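Local coordinates for cell envelope-related transcriptional attenuator domain-containing protein (Streptococcus agalactiae, PDB 3OKZ) that probably uses this LytR/CpsA/Psr domain to transfer glycopolymers from lipid carriers to the cell wall, as its relatives do, at residues I46-N51 and N55-T60; N125-I130 and K207-A212; E249-S254 and Y259-K264. All blocks are in the same frame, centred on the assembly; numbering follows the deposited sequence.

Contact 1 of 3, residues I46-N51 and N55-T60; sequences ILVTIN and NKTTMT
Ile46 sets its CG2 branch, anti to the backbone N, between Thr60 O and the side chain of Met59, a selenomethionine, 3.9 Å from Met59 CB. At Leu47 the backbone bonds run both ways, Leu47 N to Thr60 O at 2.9 Å and Thr60 N to Leu47 O at 3.0 Å. Leu47 O also accepts a bond from a water hydrogen-bonded to the hydroxyls of Thr58 and Thr60, which ties the strands together on the face that carries Leu47, Thr49, Thr58 and Thr60. Val48 turns to the other face, where CG1 packs 4.1 Å from Thr57 CG2 and 4.2 Å from Met59 CG. The segments are the arms of an antiparallel β-hairpin in the middle of the mixed sheet, flanked by strands 20-28 and 241-252. Thr49 N bonds Thr58 O at 3.0 Å, and Thr58 N answers to Thr49 O. Both threonines hold OG1 between backbone N and carbonyl carbon, and the two hydroxyls face each other beneath helix 264-277 at a separation modelled too short to be taken literally. Ile50 lies side by side with Thr57. Asn51 closes the pairing with a G1 β-bulge: Asn51 N donates to Lys56 O at 3.1 Å, while Asn51 O receives weak bonds from Lys56 N and Asn55 N. Asn51 OD1 takes the backbone N-H of Thr54 in the turn, and ND2 reaches Glu277 O.

Contact 2 of 3, residues N125-I130 and K207-A212; sequences NAVGGI and KKILSA
Next to Ile209, the residue that packs against Ala126 and Val127, the carbonyl oxygen of Lys208 is gripped by two donors: Ala212 N at 2.9 Å and, one residue earlier, Ser211 OG at 3.2 Å. Both arrive from the same face of the carbonyl plane, the hydroxyl tilted out of it by 33°. The first is an ordinary helical bond, and the second ties a side chain back to the main chain in the last turn of helix 203-212. On the other side of the contact, helix 117-126 ends in a Schellman motif. Gly128, with a positive phi of 65°, is its C-prime residue: Gly128 N bonds Asn125 O at 2.9 Å, and Gly129 N reaches back to the carbonyl of the residue before Asn125. The chain then turns away into strand 130-134. Two helix ends therefore meet here, and no hydrogen bond crosses between them. What crosses is a small apolar patch centred on Ile209, a buried residue whose CB is directed toward the other segment. Its CG1 lies 4.5 Å from Ala126 CB, a loose approach. The outer part of the chain is extended, with CD1 anti to CA about the CB-CG1 bond, and this carries the methyl on to Val127. Helix 178-200 supplies the neighbouring surface, with Ile197 against Val127 and Leu200 against Ile209. Lys196 of the same helix donates through NZ to Val127 O, a carbonyl just past the end of the helix, while Asn125 OD1 accepts from Gly162 N. The side chains of Val127 and Ile209 cross at about a right angle, their methyls meeting as Val127 CG1 and Ile209 CD1, 4.1 Å apart.

Contact 3 of 3, residues E249-S254 and Y259-K264; sequences EDATLS and YQILTK
Glu249 and Ile261, followed by Ala251 and Tyr259, form the two hydrogen-bonded pairs that join these segments. Ile261 N donates to Glu249 O at 2.7 Å, and Glu249 N returns a bond to Ile261 O at 2.8 Å. In the second pair Tyr259 N meets Ala251 O at 2.7 Å, and Ala251 N reaches Tyr259 O at 3.1 Å. With strand axes 132° apart, this is a strongly skewed β-hairpin, built from the far end of strand 241-252 and from strand 258-261, which is outermost in the sheet within this chain. Among side-chain polar contacts, Asp250 and Gln260 stand side by side on one face, as the non-hydrogen-bonded pair between the two. The Gln260 chain bends at chi2 (-74°), which turns its amide toward Asp250. NE2 makes a weak bond to Asp250 OD1, modelled too short and bent to be certain, with the amide nearly perpendicular to the carboxylate; OE1 of the same amide accepts from the hydroxyl of Tyr180, which would hold its orientation. The apolar contacts gather on the opposite face. Ala251 CB lies 4.1 Å from Ile261 CD1, and Leu67 of strand 67-69 packs on both Ile261 and Tyr259. Beyond the paired strands, Leu253 crosses Tyr259 at about a right angle and sets CD2 over the middle of the ring, 3.8 Å from its centroid, as a CH-pi contact. The Tyr259 ring also takes part in a cation-pi interaction with Lys84.

Contacts 1 and 3 are two hairpins of one mixed sheet, linked through the neighbouring strands 56-62 and 241-252, yet their settings differ. Contact 1 is buried, its centre about 11 Å from that of the chain, with strands on both flanks; contact 3 lies about 20 Å out, with exposed acidic residues and a tyrosine ring beside the backbone pairing. Contact 2 is equally far from the centre, on the opposite side from contact 3, their own centres about 39 Å apart. It joins two helix ends through a few apolar atoms alone, whereas both hairpins rest on backbone hydrogen bonds. Despite that distance from the centre, its touching residues Val127 and Ile209 are buried.

Contact 1 of 3, residues I46-N51 and N55-T60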
# COMPACT_ATOMS: atom_id res chain seq x y z
N ILE A 46 -0.07 -0.04 1.21
CA ILE A 46 -1.02 -1.00 1.76
C ILE A 46 -0.32 -1.91 2.73
O ILE A 46 0.70 -2.51 2.39
CB ILE A 46 -1.64 -1.89 0.67
CG1 ILE A 46 -2.13 -1.05 -0.50
CG2 ILE A 46 -2.78 -2.68 1.26
CD1 ILE A 46 -1.02 -0.59 -1.41
N LEU A 47 -0.87 -2.01 3.94
CA LEU A 47 -0.31 -2.88 4.96
C LEU A 47 -1.05 -4.20 4.78
O LEU A 47 -2.27 -4.27 4.88
CB LEU A 47 -0.57 -2.29 6.35
CG LEU A 47 0.21 -2.85 7.56
CD1 LEU A 47 -0.45 -4.13 8.08
CD2 LEU A 47 1.66 -3.09 7.17
N VAL A 48 -0.29 -5.26 4.47
CA VAL A 48 -0.90 -6.56 4.24
C VAL A 48 -0.63 -7.56 5.35
O VAL A 48 0.50 -7.66 5.84
CB VAL A 48 -0.37 -7.19 2.92
CG1 VAL A 48 -1.31 -8.29 2.45
CG2 VAL A 48 -0.19 -6.11 1.85
N THR A 49 -1.66 -8.30 5.73
CA THR A 49 -1.53 -9.34 6.75
C THR A 49 -1.82 -10.66 6.08
O THR A 49 -2.70 -10.72 5.21
CB THR A 49 -2.57 -9.21 7.87
OG1 THR A 49 -3.87 -9.40 7.32
CG2 THR A 49 -2.49 -7.86 8.53
N ILE A 50 -1.08 -11.69 6.47
CA ILE A 50 -1.25 -13.05 5.95
C ILE A 50 -1.09 -13.99 7.13
O ILE A 50 -0.05 -13.97 7.81
CB ILE A 50 -0.18 -13.44 4.89
CG1 ILE A 50 -0.15 -12.41 3.76
CG2 ILE A 50 -0.49 -14.81 4.32
CD1 ILE A 50 1.22 -11.79 3.56
N ASN A 51 -2.11 -14.80 7.40
CA ASN A 51 -2.07 -15.74 8.51
C ASN A 51 -2.28 -17.15 7.98
O ASN A 51 -3.42 -17.56 7.73
CB ASN A 51 -3.15 -15.41 9.53
CG ASN A 51 -3.01 -16.22 10.79
OD1 ASN A 51 -2.92 -17.45 10.74
ND2 ASN A 51 -2.99 -15.55 11.93
N ASN A 55 -5.84 -19.07 7.95
CA ASN A 55 -6.07 -19.13 6.51
C ASN A 55 -6.81 -17.89 5.99
O ASN A 55 -7.88 -18.00 5.39
CB ASN A 55 -6.87 -20.39 6.19
CG ASN A 55 -6.69 -20.85 4.78
OD1 ASN A 55 -5.57 -21.13 4.35
ND2 ASN A 55 -7.78 -20.93 4.03
N LYS A 56 -6.24 -16.71 6.22
CA LYS A 56 -6.89 -15.48 5.79
C LYS A 56 -5.90 -14.36 5.49
O LYS A 56 -4.76 -14.38 5.94
CB LYS A 56 -7.88 -15.04 6.86
CG LYS A 56 -8.69 -13.78 6.51
CD LYS A 56 -9.77 -13.49 7.57
CE LYS A 56 -9.18 -13.33 8.98
NZ LYS A 56 -10.21 -13.10 10.03
N THR A 57 -6.37 -13.37 4.74
CA THR A 57 -5.55 -12.22 4.38
C THR A 57 -6.35 -10.93 4.43
O THR A 57 -7.53 -10.91 4.07
CB THR A 57 -4.96 -12.38 2.96
OG1 THR A 57 -3.97 -13.41 2.98
CG2 THR A 57 -4.35 -11.08 2.48
N THR A 58 -5.72 -9.86 4.88
CA THR A 58 -6.38 -8.56 4.95
C THR A 58 -5.48 -7.49 4.35
O THR A 58 -4.26 -7.55 4.49
CB THR A 58 -6.68 -8.14 6.39
OG1 THR A 58 -5.47 -7.69 7.02
CG2 THR A 58 -7.27 -9.32 7.17
N MSE A 59 -6.09 -6.52 3.69
CA MSE A 59 -5.36 -5.42 3.09
C MSE A 59 -5.90 -4.10 3.56
O MSE A 59 -7.08 -3.79 3.37
CB MSE A 59 -5.48 -5.45 1.58
CG MSE A 59 -4.95 -6.69 0.95
SE MSE A 59 -5.01 -6.42 -0.93
CE MSE A 59 -3.21 -5.77 -1.15
N THR A 60 -5.04 -3.30 4.16
CA THR A 60 -5.45 -1.99 4.62
C THR A 60 -4.69 -0.88 3.88
O THR A 60 -3.47 -0.73 4.01
CB THR A 60 -5.28 -1.91 6.15
OG1 THR A 60 -6.16 -2.87 6.76
CG2 THR A 60 -5.66 -0.52 6.68
O HOH W 1 -4.45 -5.32 6.45

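Contact 2 of 3, residues N125-I130 and K207-A212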
# COMPACT_ATOMS: atom_id res chain seq x y z
N ASN A 125 0.23 -7.45 -17.22
CA ASN A 125 0.40 -8.10 -18.52
C ASN A 125 0.92 -9.53 -18.40
O ASN A 125 0.55 -10.40 -19.19
CB ASN A 125 1.33 -7.28 -19.42
CG ASN A 125 0.64 -6.02 -20.00
OD1 ASN A 125 -0.58 -6.00 -20.24
ND2 ASN A 125 1.43 -4.98 -20.27
N ALA A 126 1.77 -9.78 -17.41
CA ALA A 126 2.33 -11.12 -17.23
C ALA A 126 1.28 -12.18 -16.96
O ALA A 126 1.48 -13.34 -17.30
CB ALA A 126 3.34 -11.11 -16.13
N VAL A 127 0.17 -11.81 -16.33
CA VAL A 127 -0.88 -12.79 -16.05
C VAL A 127 -1.95 -12.69 -17.13
O VAL A 127 -3.12 -13.01 -16.90
CB VAL A 127 -1.53 -12.59 -14.65
CG1 VAL A 127 -0.45 -12.54 -13.59
CG2 VAL A 127 -2.36 -11.31 -14.61
N GLY A 128 -1.55 -12.24 -18.31
CA GLY A 128 -2.49 -12.12 -19.40
C GLY A 128 -3.59 -11.09 -19.17
O GLY A 128 -4.74 -11.30 -19.54
N GLY A 129 -3.23 -9.98 -18.53
CA GLY A 129 -4.18 -8.91 -18.27
C GLY A 129 -5.30 -9.26 -17.32
O GLY A 129 -5.47 -10.42 -16.93
N ILE A 130 -6.08 -8.24 -16.94
CA ILE A 130 -7.21 -8.45 -16.04
C ILE A 130 -8.46 -7.76 -16.55
O ILE A 130 -8.40 -6.88 -17.43
CB ILE A 130 -6.94 -7.90 -14.64
CG1 ILE A 130 -6.80 -6.38 -14.71
CG2 ILE A 130 -5.71 -8.57 -14.05
CD1 ILE A 130 -6.62 -5.74 -13.35
N LYS A 207 7.79 -18.47 -10.80
CA LYS A 207 9.17 -18.05 -10.99
C LYS A 207 9.24 -17.05 -12.14
O LYS A 207 9.83 -15.98 -12.01
CB LYS A 207 10.07 -19.24 -11.32
CG LYS A 207 10.37 -20.15 -10.14
CD LYS A 207 11.50 -21.10 -10.48
CE LYS A 207 11.89 -21.98 -9.31
NZ LYS A 207 13.02 -22.87 -9.67
N LYS A 208 8.62 -17.42 -13.25
CA LYS A 208 8.62 -16.60 -14.45
C LYS A 208 8.04 -15.23 -14.18
O LYS A 208 8.58 -14.21 -14.61
CB LYS A 208 7.84 -17.28 -15.57
CG LYS A 208 8.52 -18.53 -16.16
CD LYS A 208 7.97 -18.84 -17.56
CE LYS A 208 8.65 -20.05 -18.19
NZ LYS A 208 8.30 -21.34 -17.54
N ILE A 209 6.95 -15.19 -13.44
CA ILE A 209 6.31 -13.94 -13.13
C ILE A 209 7.14 -13.05 -12.21
O ILE A 209 7.32 -11.87 -12.51
CB ILE A 209 4.92 -14.19 -12.52
CG1 ILE A 209 4.01 -14.75 -13.61
CG2 ILE A 209 4.36 -12.90 -11.92
CD1 ILE A 209 2.64 -15.18 -13.15
N LEU A 210 7.66 -13.60 -11.12
CA LEU A 210 8.44 -12.77 -10.21
C LEU A 210 9.74 -12.28 -10.82
O LEU A 210 10.34 -11.34 -10.32
CB LEU A 210 8.71 -13.51 -8.90
CG LEU A 210 7.46 -13.84 -8.06
CD1 LEU A 210 7.88 -14.39 -6.71
CD2 LEU A 210 6.59 -12.59 -7.87
N SER A 211 10.16 -12.91 -11.91
CA SER A 211 11.39 -12.53 -12.60
C SER A 211 11.03 -11.51 -13.69
O SER A 211 11.86 -10.69 -14.09
CB SER A 211 12.03 -13.75 -13.26
OG SER A 211 11.77 -13.75 -14.64
N ALA A 212 9.79 -11.59 -14.17
CA ALA A 212 9.27 -10.67 -15.18
C ALA A 212 9.20 -9.26 -14.58
O ALA A 212 9.34 -8.27 -15.29
CB ALA A 212 7.86 -11.10 -15.62

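Contact 3 of 3, residues E249-S254 and Y259-K264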
# COMPACT_ATOMS: atom_id res chain seq x y z
N GLU A 249 -11.02 12.27 9.30
CA GLU A 249 -11.91 13.35 8.88
C GLU A 249 -11.09 14.35 8.08
O GLU A 249 -9.91 14.53 8.34
CB GLU A 249 -12.53 14.04 10.09
CG GLU A 249 -14.04 13.85 10.21
CD GLU A 249 -14.41 12.47 10.69
OE1 GLU A 249 -13.89 11.48 10.13
OE2 GLU A 249 -15.23 12.37 11.64
N ASP A 250 -11.72 15.00 7.11
CA ASP A 250 -11.04 15.99 6.28
C ASP A 250 -10.84 17.28 7.06
O ASP A 250 -11.62 17.63 7.94
CB ASP A 250 -11.87 16.29 5.03
CG ASP A 250 -11.89 15.13 4.06
OD1 ASP A 250 -10.88 14.94 3.34
OD2 ASP A 250 -12.91 14.41 4.01
N ALA A 251 -9.78 18.01 6.72
CA ALA A 251 -9.49 19.26 7.39
C ALA A 251 -8.56 20.11 6.52
O ALA A 251 -7.78 19.57 5.74
CB ALA A 251 -8.84 18.98 8.73
N THR A 252 -8.68 21.43 6.64
CA THR A 252 -7.82 22.34 5.87
C THR A 252 -6.99 23.12 6.90
O THR A 252 -7.54 23.60 7.89
CB THR A 252 -8.64 23.33 5.02
OG1 THR A 252 -9.53 22.59 4.17
CG2 THR A 252 -7.72 24.18 4.15
N LEU A 253 -5.69 23.23 6.67
CA LEU A 253 -4.81 23.91 7.62
C LEU A 253 -4.36 25.31 7.23
O LEU A 253 -4.75 25.84 6.20
CB LEU A 253 -3.59 23.03 7.90
CG LEU A 253 -3.79 21.91 8.92
CD1 LEU A 253 -5.11 21.19 8.69
CD2 LEU A 253 -2.61 20.95 8.83
N SER A 254 -3.53 25.90 8.10
CA SER A 254 -2.98 27.24 7.88
C SER A 254 -2.63 27.45 6.42
O SER A 254 -2.84 28.53 5.86
CB SER A 254 -1.75 27.44 8.75
OG SER A 254 -2.07 27.35 10.12
N TYR A 259 -5.94 18.20 4.40
CA TYR A 259 -5.44 17.00 5.07
C TYR A 259 -6.53 16.00 5.48
O TYR A 259 -7.72 16.19 5.24
CB TYR A 259 -4.65 17.41 6.31
CG TYR A 259 -3.35 18.14 6.03
CD1 TYR A 259 -3.34 19.42 5.47
CD2 TYR A 259 -2.13 17.53 6.31
CE1 TYR A 259 -2.13 20.07 5.18
CE2 TYR A 259 -0.93 18.16 6.03
CZ TYR A 259 -0.93 19.42 5.46
OH TYR A 259 0.29 20.01 5.20
N GLN A 260 -6.08 14.93 6.13
CA GLN A 260 -6.94 13.88 6.65
C GLN A 260 -6.48 13.68 8.10
O GLN A 260 -5.32 13.34 8.35
CB GLN A 260 -6.72 12.58 5.89
CG GLN A 260 -6.97 12.63 4.39
CD GLN A 260 -8.44 12.68 4.04
OE1 GLN A 260 -9.25 11.97 4.63
NE2 GLN A 260 -8.79 13.51 3.06
N ILE A 261 -7.38 13.91 9.05
CA ILE A 261 -7.03 13.75 10.46
C ILE A 261 -7.83 12.62 11.09
O ILE A 261 -9.06 12.69 11.20
CB ILE A 261 -7.26 15.06 11.23
CG1 ILE A 261 -6.42 16.17 10.58
CG2 ILE A 261 -6.90 14.88 12.70
CD1 ILE A 261 -6.20 17.38 11.44
N LEU A 262 -7.12 11.57 11.50
CA LEU A 262 -7.70 10.38 12.11
C LEU A 262 -8.18 10.60 13.53
O LEU A 262 -7.61 11.39 14.27
CB LEU A 262 -6.66 9.26 12.11
CG LEU A 262 -6.05 8.92 10.75
CD1 LEU A 262 -4.87 8.02 10.92
CD2 LEU A 262 -7.11 8.26 9.90
N THR A 263 -9.24 9.90 13.92
CA THR A 263 -9.74 10.01 15.28
C THR A 263 -9.14 8.90 16.12
O THR A 263 -8.74 7.86 15.59
CB THR A 263 -11.27 9.84 15.37
OG1 THR A 263 -11.73 8.93 14.36
CG2 THR A 263 -11.94 11.18 15.23
N LYS A 264 -9.08 9.13 17.43
CA LYS A 264 -8.53 8.15 18.36
C LYS A 264 -9.33 6.84 18.29
O LYS A 264 -8.75 5.77 18.07
CB LYS A 264 -8.55 8.69 19.79
CG LYS A 264 -7.52 9.78 20.08
CD LYS A 264 -7.58 10.25 21.55
CE LYS A 264 -6.58 11.37 21.85
NZ LYS A 264 -6.74 11.92 23.24